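Local coordinates for protein poly-beta-hydroxybuterate polymerase (PDB 5T6O) that probably polymerises hydroxybutyryl units by acyl transfer into polyhydroxybutyrate, this chain being the catalytic domain of the class I synthase, at residues Asn20-Leu25 against Trp89-Glu94; Lys112-Gly117 against Ala353-Gln358; Asn192-Leu197 against Asp280-Trp285. The protein carries 1 engineered substitution. All blocks are in the same frame, centred on the assembly; numbering follows the deposited sequence. Where two conformers were deposited one is given.

Contact 1. Residues Asn20-Leu25 against Trp89-Glu94; sequences NEYFQL and WDDYIE. With SO4 (sulfate ion), chain C.
Y22 brings segment N20-L25 up to the first turns of helix 89-108, where it meets D91 and Y92; the CA atoms of Y22 and Y92 are 7.2 Å apart. At the start of the segment, the N20 side chain is turned back over its own backbone (chi1 68°), which lets OD1 take two amide protons. Y22 N bonds to N20 OD1 at 2.8 Å from above the carbonyl plane, forming an Asx turn, and F23 N approaches N20 OD1 almost head-on at 3.2 Å. The other amide branch is held as well: N20 ND2 donates a nearly straight bond of 3.0 Å to O2 of a sulfate (N-H...O 170°), an ion also bound by R99, and a second bond to H95 O of the helix. E21 points elsewhere, to a salt bridge with R78. Y22 then turns the edge of its ring toward the face of Y92, an offset edge-to-face pair with planes at 84°. CD2 of Y22 reaches to 3.7 Å from CE1 of Y92. The helix involved links the parallel strands 72-77 and 113-118 of the alpha/beta hydrolase sheet, whereas Y22 precedes strand 23-28, which runs antiparallel beside 72-77. At the far end of its ring, Y22 OH lies 3.4 Å from D91 CB, against the methylene rather than the carboxylate oxygens, while D91 O sits over one ring face near the rim. Next in sequence, F23 starts the strand and touches A96 and A100 further along the helix; L25 continues to V103.

Contact 2. Residues Lys112-Gly117 against Ala353-Gln358; sequences KINVLG and AWLAGQ
Strand 113-118 and helix 348-358 come closest at N114 and Q358, whose CA atoms lie 7.5 Å apart, with the CB of N114 directed at the helix. N114 is the single strand residue that does the touching here, and it meets two different surfaces. Its amide nitrogen and carbon lie against the L355 methyl: CD1 of L355 is 3.6 Å from ND2 of N114 and 3.8 Å from CG of N114. With CG of L355 anti to the backbone N (chi1 -176°) and the chain then turned at chi2 (70°), CD1 is carried across to the strand although the CB does not aim there; the two side chains lie antiparallel, each passing the other. The oxygen branch faces Q358 instead, OD1 of N114 lying 3.7 Å from CB of Q358. Both are van der Waals approaches. The buried OD1 of N114 has its polar partner within the sheet, in a hydrogen bond with S142 OG of strand 140-146. Q358 turns its amide away from the strand, bending at chi2 (-69°), with the two amide planes nearly perpendicular; its NE2 lies 3.3 Å above the W354 ring plane, toward the rim. The backbone oxygen of Q358 accepts from R38. Strand 113-118 is bonded to 40-43 and 140-146, and I113, directed away from this helix, packs on R105 and S108 of helix 89-108. With helices thus laid against both faces of a parallel strand, the arrangement is that of the three-layer alpha/beta/alpha core of the alpha/beta hydrolase fold.

Contact 3. Residues Asn192-Leu197 against Asp280-Trp285; sequences NTFSFL and DHIVPW. With SO4 (sulfate ion), chain B.
I282 sets CG1 beside its backbone N (chi1 -66°) and keeps the next bond fully extended (chi2 174°), a pair of torsions that pushes the CD1 methyl onto the ring of F194. The ring comes to meet it, since F194 carries CG beside its own backbone N and swings back toward I282 although its CB starts off in the other direction. CD1 of I282 sits 3.8 Å from the F194 ring centroid, 22° off the normal, in a CH-pi contact; it leans toward the rim, with CD2 of F194 at 3.6 Å. T193 CG2 comes across it, more loosely, at 4.2 Å from CD1 of I282. Each loop is braced from within. N192 OD1 accepts from S195 N at 2.9 Å, an Asx motif. I282 N meets D280 OD1 nearly head-on in an Asx turn, and V283 N completes an Asx motif from well above the carboxylate plane, on the same face. D280 OD2 is left to bond H308 ND1, consistent with the acid-histidine pair of an alpha/beta hydrolase-type active site. Further on, W285 NE1 donates to sulfate O4 at 3.1 Å, the ion being shared with R278. F161 of the second subunit also meets the F194 ring, and V160 of that subunit packs on I282. Within the chain, F194 rests on helices 220-227 and 308-312, and W285 on strand 299-304.

Overall arrangement
The three contacts are spread round the domain, their centres 23 to 26 Å apart and none touching another. Contacts 1 and 2 reach the same sheet and are joined through the chain, since strand 113-118 is the next element after helix 89-108; their nearest atoms are about 8 Å apart. The chain between the two segments of contact 2 contains both segments of contact 3, yet the two contacts lie across the chain's centre from each other, with nearest atoms about 10 Å apart. Contacts 1 and 3 come to about 9 Å between nearest atoms. Only contact 3 meets another subunit, and it also holds D280, bonded to H308 in what is probably the active site. The sulfates of contacts 1 and 3, probably picked up from the crystallisation medium, occupy separate sites.

Contact 1. Residues Asn20-Leu25 against Trp89-Glu94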
loop_
_atom_site.group_PDB
_atom_site.type_symbol
_atom_site.label_atom_id
_atom_site.label_comp_id
_atom_site.label_asym_id
_atom_site.label_seq_id
_atom_site.Cartn_x
_atom_site.Cartn_y
_atom_site.Cartn_z
ATOM N N ASN A 20 -1.326 45.434 0.586
ATOM C CA ASN A 20 -2.740 45.685 0.853
ATOM C C ASN A 20 -3.133 44.813 2.040
ATOM O O ASN A 20 -2.279 44.313 2.781
ATOM C CB ASN A 20 -3.602 45.469 -0.410
ATOM C CG ASN A 20 -3.674 44.010 -0.869
ATOM O OD1 ASN A 20 -3.209 43.089 -0.196
ATOM N ND2 ASN A 20 -4.275 43.801 -2.040
ATOM N N GLU A 21 -4.437 44.624 2.237
ATOM C CA GLU A 21 -4.885 43.896 3.415
ATOM C C GLU A 21 -4.440 42.444 3.384
ATOM O O GLU A 21 -4.309 41.823 4.446
ATOM C CB GLU A 21 -6.408 43.980 3.548
ATOM C CG GLU A 21 -6.916 45.370 3.919
ATOM C CD GLU A 21 -6.299 45.895 5.209
ATOM O OE1 GLU A 21 -6.236 45.125 6.192
ATOM O OE2 GLU A 21 -5.867 47.070 5.235
ATOM N N TYR A 22 -4.175 41.906 2.199
ATOM C CA TYR A 22 -3.945 40.479 2.028
ATOM C C TYR A 22 -2.477 40.101 1.972
ATOM O O TYR A 22 -2.136 38.966 2.317
ATOM C CB TYR A 22 -4.628 39.986 0.747
ATOM C CG TYR A 22 -6.127 40.112 0.795
ATOM C CD1 TYR A 22 -6.760 41.310 0.459
ATOM C CD2 TYR A 22 -6.923 39.033 1.193
ATOM C CE1 TYR A 22 -8.142 41.430 0.512
ATOM C CE2 TYR A 22 -8.314 39.150 1.253
ATOM C CZ TYR A 22 -8.910 40.342 0.911
ATOM O OH TYR A 22 -10.286 40.448 0.965
ATOM N N PHE A 23 -1.595 40.997 1.534
ATOM C CA PHE A 23 -0.209 40.587 1.337
ATOM C C PHE A 23 0.687 41.806 1.155
ATOM O O PHE A 23 0.220 42.932 0.948
ATOM C CB PHE A 23 -0.072 39.660 0.126
ATOM C CG PHE A 23 -0.109 40.379 -1.196
ATOM C CD1 PHE A 23 -1.289 40.927 -1.670
ATOM C CD2 PHE A 23 1.037 40.482 -1.977
ATOM C CE1 PHE A 23 -1.315 41.587 -2.893
ATOM C CE2 PHE A 23 1.015 41.131 -3.197
ATOM C CZ PHE A 23 -0.154 41.683 -3.658
ATOM N N GLN A 24 1.991 41.553 1.263
ATOM C CA GLN A 24 3.039 42.476 0.847
ATOM C C GLN A 24 3.792 41.876 -0.332
ATOM O O GLN A 24 4.108 40.681 -0.333
ATOM C CB GLN A 24 4.027 42.747 1.981
ATOM C CG GLN A 24 3.445 43.560 3.120
ATOM C CD GLN A 24 4.454 43.836 4.199
ATOM O OE1 GLN A 24 5.120 42.916 4.699
ATOM N NE2 GLN A 24 4.599 45.119 4.555
ATOM N N LEU A 25 4.085 42.695 -1.338
ATOM C CA LEU A 25 4.912 42.246 -2.449
ATOM C C LEU A 25 6.365 42.589 -2.140
ATOM O O LEU A 25 6.696 43.763 -1.958
ATOM C CB LEU A 25 4.496 42.893 -3.767
ATOM C CG LEU A 25 5.194 42.261 -4.984
ATOM C CD1 LEU A 25 4.740 40.825 -5.184
ATOM C CD2 LEU A 25 4.926 43.095 -6.237
ATOM N N TRP A 89 -12.012 32.297 -0.519
ATOM C CA TRP A 89 -11.062 31.849 -1.532
ATOM C C TRP A 89 -10.998 32.844 -2.687
ATOM O O TRP A 89 -9.907 33.173 -3.163
ATOM C CB TRP A 89 -11.442 30.452 -2.030
ATOM C CG TRP A 89 -10.641 29.947 -3.212
ATOM C CD1 TRP A 89 -10.944 30.108 -4.535
ATOM C CD2 TRP A 89 -9.434 29.173 -3.170
ATOM N NE1 TRP A 89 -9.999 29.491 -5.319
ATOM C CE2 TRP A 89 -9.059 28.911 -4.508
ATOM C CE3 TRP A 89 -8.629 28.679 -2.131
ATOM C CZ2 TRP A 89 -7.920 28.180 -4.835
ATOM C CZ3 TRP A 89 -7.497 27.950 -2.454
ATOM C CH2 TRP A 89 -7.151 27.708 -3.800
ATOM N N ASP A 90 -12.159 33.360 -3.122
ATOM C CA ASP A 90 -12.198 34.340 -4.209
ATOM C C ASP A 90 -11.486 35.632 -3.825
ATOM O O ASP A 90 -10.812 36.248 -4.661
ATOM C CB ASP A 90 -13.645 34.639 -4.615
ATOM C CG ASP A 90 -14.263 33.521 -5.435
ATOM O OD1 ASP A 90 -13.797 32.376 -5.314
ATOM O OD2 ASP A 90 -15.205 33.787 -6.207
ATOM N N ASP A 91 -11.645 36.074 -2.575
ATOM C CA ASP A 91 -10.955 37.283 -2.133
ATOM C C ASP A 91 -9.457 37.143 -2.337
ATOM O O ASP A 91 -8.787 38.068 -2.821
ATOM C CB ASP A 91 -11.237 37.562 -0.656
ATOM C CG ASP A 91 -12.651 38.030 -0.383
ATOM O OD1 ASP A 91 -13.345 38.520 -1.308
ATOM O OD2 ASP A 91 -13.055 37.912 0.798
ATOM N N TYR A 92 -8.915 35.990 -1.944
ATOM C CA TYR A 92 -7.480 35.758 -2.047
ATOM C C TYR A 92 -7.042 35.692 -3.499
ATOM O O TYR A 92 -5.956 36.164 -3.842
ATOM C CB TYR A 92 -7.107 34.469 -1.315
ATOM C CG TYR A 92 -6.821 34.659 0.164
ATOM C CD1 TYR A 92 -7.702 35.345 0.985
ATOM C CD2 TYR A 92 -5.658 34.150 0.731
ATOM C CE1 TYR A 92 -7.442 35.514 2.336
ATOM C CE2 TYR A 92 -5.391 34.312 2.083
ATOM C CZ TYR A 92 -6.279 34.991 2.876
ATOM O OH TYR A 92 -6.003 35.151 4.220
ATOM N N ILE A 93 -7.866 35.094 -4.362
ATOM C CA ILE A 93 -7.525 35.010 -5.780
ATOM C C ILE A 93 -7.441 36.403 -6.388
ATOM O O ILE A 93 -6.464 36.748 -7.067
ATOM C CB ILE A 93 -8.543 34.129 -6.533
ATOM C CG1 ILE A 93 -8.509 32.685 -6.007
ATOM C CG2 ILE A 93 -8.257 34.153 -8.030
ATOM C CD1 ILE A 93 -7.158 31.987 -6.183
ATOM N N GLU A 94 -8.465 37.230 -6.139
ATOM C CA GLU A 94 -8.538 38.548 -6.763
ATOM C C GLU A 94 -7.549 39.525 -6.136
ATOM O O GLU A 94 -6.794 40.203 -6.844
ATOM C CB GLU A 94 -9.954 39.106 -6.641
ATOM C CG GLU A 94 -10.164 40.348 -7.474
ATOM C CD GLU A 94 -10.266 40.026 -8.953
ATOM O OE1 GLU A 94 -11.233 39.321 -9.332
ATOM O OE2 GLU A 94 -9.384 40.465 -9.729
HETATM S S SO4 C . -5.704 47.267 -3.448
HETATM O O1 SO4 C . -6.695 47.853 -4.340
HETATM O O2 SO4 C . -5.409 45.890 -3.869
HETATM O O3 SO4 C . -6.198 47.279 -2.079
HETATM O O4 SO4 C . -4.492 48.078 -3.506
#

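Contact 2. Residues Lys112-Gly117 against Ala353-Gln358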
loop_
_atom_site.group_PDB
_atom_site.type_symbol
_atom_site.label_atom_id
_atom_site.label_comp_id
_atom_site.label_asym_id
_atom_site.label_seq_id
_atom_site.Cartn_x
_atom_site.Cartn_y
_atom_site.Cartn_z
ATOM N N LYS A 112 4.993 40.002 -20.237
ATOM C CA LYS A 112 4.767 38.749 -19.529
ATOM C C LYS A 112 5.843 38.551 -18.471
ATOM O O LYS A 112 6.987 38.997 -18.630
ATOM C CB LYS A 112 4.764 37.547 -20.489
ATOM C CG LYS A 112 3.660 37.597 -21.546
ATOM C CD LYS A 112 3.652 36.339 -22.407
ATOM C CE LYS A 112 2.660 36.449 -23.564
ATOM N NZ LYS A 112 1.263 36.589 -23.083
ATOM N N ILE A 113 5.459 37.864 -17.390
ATOM C CA ILE A 113 6.363 37.501 -16.308
ATOM C C ILE A 113 6.342 35.986 -16.138
ATOM O O ILE A 113 5.431 35.290 -16.592
ATOM C CB ILE A 113 5.993 38.200 -14.977
ATOM C CG1 ILE A 113 4.663 37.663 -14.426
ATOM C CG2 ILE A 113 5.947 39.722 -15.163
ATOM C CD1 ILE A 113 4.267 38.261 -13.070
ATOM N N ASN A 114 7.370 35.474 -15.480
ATOM C CA ASN A 114 7.359 34.085 -15.048
ATOM C C ASN A 114 6.738 34.009 -13.665
ATOM O O ASN A 114 6.871 34.935 -12.859
ATOM C CB ASN A 114 8.774 33.513 -15.037
ATOM C CG ASN A 114 9.311 33.305 -16.434
ATOM O OD1 ASN A 114 8.574 32.896 -17.336
ATOM N ND2 ASN A 114 10.584 33.601 -16.630
ATOM N N VAL A 115 6.014 32.923 -13.396
ATOM C CA VAL A 115 5.429 32.757 -12.072
ATOM C C VAL A 115 5.778 31.384 -11.516
ATOM O O VAL A 115 6.021 30.422 -12.252
ATOM C CB VAL A 115 3.894 32.972 -12.051
ATOM C CG1 VAL A 115 3.508 34.273 -12.752
ATOM C CG2 VAL A 115 3.169 31.782 -12.643
ATOM N N LEU A 116 5.808 31.310 -10.191
ATOM C CA LEU A 116 6.091 30.090 -9.456
ATOM C C LEU A 116 5.091 29.982 -8.312
ATOM O O LEU A 116 4.739 30.986 -7.681
ATOM C CB LEU A 116 7.537 30.076 -8.911
ATOM C CG LEU A 116 7.979 28.982 -7.925
ATOM C CD1 LEU A 116 9.505 28.810 -7.996
ATOM C CD2 LEU A 116 7.557 29.271 -6.471
ATOM N N GLY A 117 4.625 28.767 -8.063
ATOM C CA GLY A 117 3.865 28.479 -6.863
ATOM C C GLY A 117 4.486 27.307 -6.134
ATOM O O GLY A 117 5.125 26.447 -6.738
ATOM N N ALA A 353 17.893 26.313 -15.530
ATOM C CA ALA A 353 18.181 26.308 -16.960
ATOM C C ALA A 353 16.892 26.374 -17.768
ATOM O O ALA A 353 16.814 27.100 -18.764
ATOM C CB ALA A 353 19.000 25.069 -17.338
ATOM N N TRP A 354 15.869 25.628 -17.347
ATOM C CA TRP A 354 14.555 25.733 -17.978
ATOM C C TRP A 354 13.999 27.144 -17.840
ATOM O O TRP A 354 13.504 27.724 -18.815
ATOM C CB TRP A 354 13.603 24.701 -17.363
ATOM C CG TRP A 354 12.155 24.759 -17.846
ATOM C CD1 TRP A 354 11.590 24.031 -18.862
ATOM C CD2 TRP A 354 11.101 25.560 -17.293
ATOM N NE1 TRP A 354 10.248 24.353 -18.985
ATOM C CE2 TRP A 354 9.927 25.284 -18.035
ATOM C CE3 TRP A 354 11.035 26.488 -16.251
ATOM C CZ2 TRP A 354 8.704 25.913 -17.768
ATOM C CZ3 TRP A 354 9.812 27.106 -15.979
ATOM C CH2 TRP A 354 8.667 26.817 -16.744
ATOM N N LEU A 355 14.115 27.731 -16.643
ATOM C CA LEU A 355 13.569 29.067 -16.420
ATOM C C LEU A 355 14.302 30.112 -17.255
ATOM O O LEU A 355 13.682 31.050 -17.772
ATOM C CB LEU A 355 13.644 29.423 -14.937
ATOM C CG LEU A 355 13.028 30.764 -14.537
ATOM C CD1 LEU A 355 11.513 30.697 -14.654
ATOM C CD2 LEU A 355 13.444 31.104 -13.122
ATOM N N ALA A 356 15.621 29.972 -17.397
ATOM C CA ALA A 356 16.355 30.913 -18.235
ATOM C C ALA A 356 15.788 30.940 -19.652
ATOM O O ALA A 356 15.664 32.011 -20.258
ATOM C CB ALA A 356 17.842 30.558 -18.244
ATOM N N GLY A 357 15.417 29.775 -20.189
ATOM C CA GLY A 357 14.855 29.716 -21.530
ATOM C C GLY A 357 13.511 30.403 -21.669
ATOM O O GLY A 357 13.092 30.710 -22.791
ATOM N N GLN A 358 12.822 30.640 -20.559
ATOM C CA GLN A 358 11.558 31.360 -20.574
ATOM C C GLN A 358 11.703 32.849 -20.269
ATOM O O GLN A 358 10.718 33.582 -20.381
ATOM C CB GLN A 358 10.590 30.745 -19.547
ATOM C CG GLN A 358 10.597 29.220 -19.460
ATOM C CD GLN A 358 10.021 28.564 -20.696
ATOM O OE1 GLN A 358 9.361 29.215 -21.500
ATOM N NE2 GLN A 358 10.274 27.267 -20.855
#

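Contact 3. Residues Asn192-Leu197 against Asp280-Trp285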
loop_
_atom_site.group_PDB
_atom_site.type_symbol
_atom_site.label_atom_id
_atom_site.label_comp_id
_atom_site.label_asym_id
_atom_site.label_seq_id
_atom_site.Cartn_x
_atom_site.Cartn_y
_atom_site.Cartn_z
ATOM N N ASN A 192 -0.891 24.664 9.875
ATOM C CA ASN A 192 0.510 24.457 9.560
ATOM C C ASN A 192 0.594 23.375 8.496
ATOM O O ASN A 192 -0.407 22.762 8.122
ATOM C CB ASN A 192 1.317 24.112 10.811
ATOM C CG ASN A 192 0.799 22.885 11.508
ATOM O OD1 ASN A 192 0.420 21.916 10.871
ATOM N ND2 ASN A 192 0.754 22.935 12.827
ATOM N N THR A 193 1.806 23.148 7.997
ATOM C CA THR A 193 1.974 22.302 6.825
ATOM C C THR A 193 1.974 20.826 7.196
ATOM O O THR A 193 1.223 20.035 6.616
ATOM C CB THR A 193 3.281 22.660 6.109
ATOM O OG1 THR A 193 3.221 24.019 5.665
ATOM C CG2 THR A 193 3.504 21.748 4.912
ATOM N N PHE A 194 2.816 20.437 8.154
ATOM C CA PHE A 194 2.967 19.011 8.419
ATOM C C PHE A 194 1.771 18.426 9.148
ATOM O O PHE A 194 1.553 17.214 9.059
ATOM C CB PHE A 194 4.271 18.761 9.175
ATOM C CG PHE A 194 5.459 18.743 8.261
ATOM C CD1 PHE A 194 6.036 19.926 7.833
ATOM C CD2 PHE A 194 5.941 17.544 7.756
ATOM C CE1 PHE A 194 7.110 19.908 6.956
ATOM C CE2 PHE A 194 7.020 17.517 6.879
ATOM C CZ PHE A 194 7.597 18.700 6.473
ATOM N N SER A 195 0.960 19.251 9.813
ATOM C CA SER A 195 -0.268 18.760 10.427
ATOM C C SER A 195 -1.522 19.382 9.806
ATOM O O SER A 195 -2.561 19.474 10.468
ATOM C CB SER A 195 -0.238 18.996 11.939
ATOM O OG SER A 195 0.858 18.301 12.532
ATOM N N PHE A 196 -1.462 19.801 8.536
ATOM C CA PHE A 196 -2.661 20.370 7.922
ATOM C C PHE A 196 -3.818 19.374 7.881
ATOM O O PHE A 196 -4.986 19.774 7.972
ATOM C CB PHE A 196 -2.403 20.887 6.502
ATOM C CG PHE A 196 -3.604 21.584 5.920
ATOM C CD1 PHE A 196 -4.055 22.767 6.479
ATOM C CD2 PHE A 196 -4.337 21.009 4.894
ATOM C CE1 PHE A 196 -5.182 23.407 5.985
ATOM C CE2 PHE A 196 -5.467 21.638 4.396
ATOM C CZ PHE A 196 -5.881 22.849 4.943
ATOM N N LEU A 197 -3.539 18.084 7.740
ATOM C CA LEU A 197 -4.607 17.090 7.830
ATOM C C LEU A 197 -4.540 16.320 9.145
ATOM O O LEU A 197 -4.889 15.142 9.206
ATOM C CB LEU A 197 -4.551 16.132 6.638
ATOM C CG LEU A 197 -4.672 16.845 5.284
ATOM C CD1 LEU A 197 -4.484 15.870 4.120
ATOM C CD2 LEU A 197 -5.996 17.606 5.173
ATOM N N ASP A 280 7.527 12.402 -0.554
ATOM C CA ASP A 280 6.620 13.415 -0.023
ATOM C C ASP A 280 5.266 12.766 0.240
ATOM O O ASP A 280 4.638 12.256 -0.690
ATOM C CB ASP A 280 6.507 14.554 -1.039
ATOM C CG ASP A 280 5.770 15.772 -0.508
ATOM O OD1 ASP A 280 5.052 15.675 0.508
ATOM O OD2 ASP A 280 5.916 16.839 -1.145
ATOM N N HIS A 281 4.818 12.771 1.496
ATOM C CA HIS A 281 3.512 12.214 1.843
ATOM C C HIS A 281 2.499 13.287 2.197
ATOM O O HIS A 281 1.381 12.966 2.603
ATOM C CB HIS A 281 3.661 11.209 2.977
ATOM C CG HIS A 281 4.531 10.056 2.599
ATOM N ND1 HIS A 281 4.223 9.215 1.550
ATOM C CD2 HIS A 281 5.729 9.646 3.075
ATOM C CE1 HIS A 281 5.179 8.314 1.417
ATOM N NE2 HIS A 281 6.104 8.552 2.331
ATOM N N ILE A 282 2.870 14.548 2.043
ATOM C CA ILE A 282 1.931 15.658 2.132
ATOM C C ILE A 282 1.357 15.988 0.763
ATOM O O ILE A 282 0.143 16.153 0.601
ATOM C CB ILE A 282 2.649 16.865 2.775
ATOM C CG1 ILE A 282 2.991 16.535 4.228
ATOM C CG2 ILE A 282 1.803 18.117 2.699
ATOM C CD1 ILE A 282 3.824 17.578 4.902
ATOM N N VAL A 283 2.224 16.049 -0.241
ATOM C CA VAL A 283 1.845 16.112 -1.648
ATOM C C VAL A 283 2.459 14.881 -2.311
ATOM O O VAL A 283 3.620 14.940 -2.744
ATOM C CB VAL A 283 2.337 17.419 -2.300
ATOM C CG1 VAL A 283 1.979 17.476 -3.778
ATOM C CG2 VAL A 283 1.777 18.650 -1.567
ATOM N N PRO A 284 1.752 13.747 -2.388
ATOM C CA PRO A 284 2.323 12.562 -3.046
ATOM C C PRO A 284 2.857 12.913 -4.427
ATOM O O PRO A 284 2.241 13.681 -5.166
ATOM C CB PRO A 284 1.130 11.599 -3.136
ATOM C CG PRO A 284 0.267 11.980 -1.944
ATOM C CD PRO A 284 0.402 13.489 -1.850
ATOM N N TRP A 285 4.017 12.354 -4.780
ATOM C CA TRP A 285 4.603 12.739 -6.061
ATOM C C TRP A 285 3.710 12.313 -7.215
ATOM O O TRP A 285 3.642 13.008 -8.234
ATOM C CB TRP A 285 6.030 12.182 -6.215
ATOM C CG TRP A 285 6.175 10.754 -6.716
ATOM C CD1 TRP A 285 6.348 9.639 -5.952
ATOM C CD2 TRP A 285 6.206 10.311 -8.086
ATOM N NE1 TRP A 285 6.471 8.527 -6.757
ATOM C CE2 TRP A 285 6.378 8.912 -8.070
ATOM C CE3 TRP A 285 6.100 10.960 -9.318
ATOM C CZ2 TRP A 285 6.452 8.152 -9.236
ATOM C CZ3 TRP A 285 6.173 10.201 -10.486
ATOM C CH2 TRP A 285 6.346 8.815 -10.432
HETATM S S SO4 B . 7.381 4.857 -5.429
HETATM O O1 SO4 B . 8.246 4.162 -6.381
HETATM O O2 SO4 B . 6.865 3.875 -4.475
HETATM O O3 SO4 B . 8.145 5.870 -4.702
HETATM O O4 SO4 B . 6.270 5.481 -6.153
#